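Local coordinates for protein HTH-type transcriptional regulator AldR (Mycobacterium tuberculosis, PDB 4PCQ) that binds DNA upstream of the L-alanine dehydrogenase gene, activating its expression when L-alanine is present and repressing it when L-alanine is absent, at residues P93-I98 with I136-A141. Sequence-based numbering, arbitrary orientation.
Sequences PLQAMI and ILHVAA
H138 reaches diagonally over the sheet to Q95, its NE2 donating to the amide OE1 at 2.9 Å. The oxygen lies close to the imidazole plane, but the amide is turned 33° from the ring, and the N-H arrives from above the carbonyl plane. H138 CG stands anti to the backbone N (chi1 171°), directing the ring toward Q95, whose chain is extended beyond CG and carries the amide out to NE2. Histidine suits the place because both nitrogens find partners, ND1 bonding to D125 on the adjoining strand, which fixes the ring's rotation. The flexible, unbranched M97 bends at chi2, bringing SD to 4.1 Å from H138 CB and 4.2 Å from I136 CD1; Y127 of the second subunit meets the H138 imidazole edge-to-face and packs on M97. These central strands of the antiparallel sheet, order 2-3-1-4, belong to the alpha-beta sandwich of the Lrp/AsnC effector-binding domain. Six backbone bonds zip them together at L94-A141, A96-V139 and I98-L137. On the face opposite H138 both segments offer only aliphatic side chains: V139 CG2 touches A96 CB and, at 3.9 Å, I98 CD1, the branched chains crossing nearly at right angles. A96's lone methyl suits close packing against L147 of helix 144-156, while longer I98 extends to F150.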
loop_
_atom_site.group_PDB
_atom_site.type_symbol
_atom_site.label_atom_id
_atom_site.label_comp_id
_atom_site.label_asym_id
_atom_site.label_seq_id
_atom_site.Cartn_x
_atom_site.Cartn_y
_atom_site.Cartn_z
ATOM N N PRO B 93 -15.487 -6.293 4.982
ATOM C CA PRO B 93 -14.749 -7.354 5.674
ATOM C C PRO B 93 -14.158 -8.390 4.724
ATOM O O PRO B 93 -13.341 -9.211 5.144
ATOM C CB PRO B 93 -15.821 -8.008 6.545
ATOM C CG PRO B 93 -17.095 -7.773 5.808
ATOM C CD PRO B 93 -16.946 -6.448 5.118
ATOM N N LEU B 94 -14.575 -8.358 3.464
ATOM C CA LEU B 94 -14.134 -9.362 2.509
ATOM C C LEU B 94 -13.154 -8.752 1.511
ATOM O O LEU B 94 -13.496 -7.821 0.800
ATOM C CB LEU B 94 -15.351 -9.938 1.787
ATOM C CG LEU B 94 -15.157 -11.149 0.882
ATOM C CD1 LEU B 94 -15.286 -12.419 1.701
ATOM C CD2 LEU B 94 -16.183 -11.133 -0.235
ATOM N N GLN B 95 -11.941 -9.285 1.442
ATOM C CA GLN B 95 -10.920 -8.728 0.552
ATOM C C GLN B 95 -10.527 -9.706 -0.541
ATOM O O GLN B 95 -10.573 -10.917 -0.343
ATOM C CB GLN B 95 -9.674 -8.301 1.326
ATOM C CG GLN B 95 -9.794 -6.963 2.024
ATOM C CD GLN B 95 -8.536 -6.603 2.790
ATOM O OE1 GLN B 95 -7.739 -5.772 2.347
ATOM N NE2 GLN B 95 -8.353 -7.224 3.950
ATOM N N ALA B 96 -10.163 -9.174 -1.703
ATOM C CA ALA B 96 -9.798 -10.023 -2.831
ATOM C C ALA B 96 -8.662 -9.473 -3.692
ATOM O O ALA B 96 -8.348 -8.289 -3.671
ATOM C CB ALA B 96 -11.017 -10.295 -3.694
ATOM N N MET B 97 -8.060 -10.375 -4.451
ATOM C CA MET B 97 -7.014 -10.074 -5.401
ATOM C C MET B 97 -7.539 -10.541 -6.753
ATOM O O MET B 97 -7.701 -11.743 -6.964
ATOM C CB MET B 97 -5.791 -10.905 -5.043
ATOM C CG MET B 97 -4.643 -10.228 -4.320
ATOM S SD MET B 97 -3.987 -8.734 -5.071
ATOM C CE MET B 97 -2.506 -8.551 -4.066
ATOM N N ILE B 98 -7.776 -9.620 -7.679
ATOM C CA ILE B 98 -8.327 -10.004 -8.974
ATOM C C ILE B 98 -7.322 -9.770 -10.090
ATOM O O ILE B 98 -7.020 -8.630 -10.415
ATOM C CB ILE B 98 -9.599 -9.211 -9.292
ATOM C CG1 ILE B 98 -10.558 -9.243 -8.105
ATOM C CG2 ILE B 98 -10.276 -9.770 -10.517
ATOM C CD1 ILE B 98 -11.753 -8.325 -8.274
ATOM N N ILE B 136 -3.088 -6.936 -11.568
ATOM C CA ILE B 136 -3.873 -7.467 -10.451
ATOM C C ILE B 136 -4.398 -6.331 -9.586
ATOM O O ILE B 136 -3.715 -5.330 -9.356
ATOM C CB ILE B 136 -3.096 -8.464 -9.564
ATOM C CG1 ILE B 136 -1.867 -7.821 -8.934
ATOM C CG2 ILE B 136 -2.693 -9.676 -10.351
ATOM C CD1 ILE B 136 -1.070 -8.783 -8.072
ATOM N N LEU B 137 -5.632 -6.500 -9.127
ATOM C CA LEU B 137 -6.350 -5.476 -8.399
ATOM C C LEU B 137 -6.575 -5.946 -6.971
ATOM O O LEU B 137 -7.223 -6.963 -6.755
ATOM C CB LEU B 137 -7.707 -5.268 -9.065
ATOM C CG LEU B 137 -7.729 -4.643 -10.464
ATOM C CD1 LEU B 137 -9.073 -4.004 -10.753
ATOM C CD2 LEU B 137 -6.596 -3.654 -10.670
ATOM N N HIS B 138 -6.056 -5.211 -5.995
ATOM C CA HIS B 138 -6.367 -5.494 -4.600
ATOM C C HIS B 138 -7.609 -4.701 -4.237
ATOM O O HIS B 138 -7.589 -3.467 -4.237
ATOM C CB HIS B 138 -5.200 -5.097 -3.695
ATOM C CG HIS B 138 -5.519 -5.149 -2.231
ATOM N ND1 HIS B 138 -4.759 -4.497 -1.280
ATOM C CD2 HIS B 138 -6.506 -5.779 -1.551
ATOM C CE1 HIS B 138 -5.266 -4.723 -0.083
ATOM N NE2 HIS B 138 -6.328 -5.499 -0.219
ATOM N N VAL B 139 -8.688 -5.419 -3.937
ATOM C CA VAL B 139 -9.987 -4.799 -3.691
ATOM C C VAL B 139 -10.612 -5.213 -2.359
ATOM O O VAL B 139 -10.293 -6.267 -1.804
ATOM C CB VAL B 139 -11.000 -5.130 -4.811
ATOM C CG1 VAL B 139 -10.490 -4.654 -6.162
ATOM C CG2 VAL B 139 -11.293 -6.622 -4.837
ATOM N N ALA B 140 -11.515 -4.373 -1.862
ATOM C CA ALA B 140 -12.285 -4.686 -0.663
ATOM C C ALA B 140 -13.783 -4.545 -0.926
ATOM O O ALA B 140 -14.222 -3.609 -1.593
ATOM C CB ALA B 140 -11.870 -3.784 0.483
ATOM N N ALA B 141 -14.555 -5.486 -0.392
ATOM C CA ALA B 141 -16.003 -5.513 -0.548
ATOM C C ALA B 141 -16.691 -5.995 0.736
ATOM O O ALA B 141 -16.080 -6.676 1.572
ATOM C CB ALA B 141 -16.386 -6.399 -1.719
#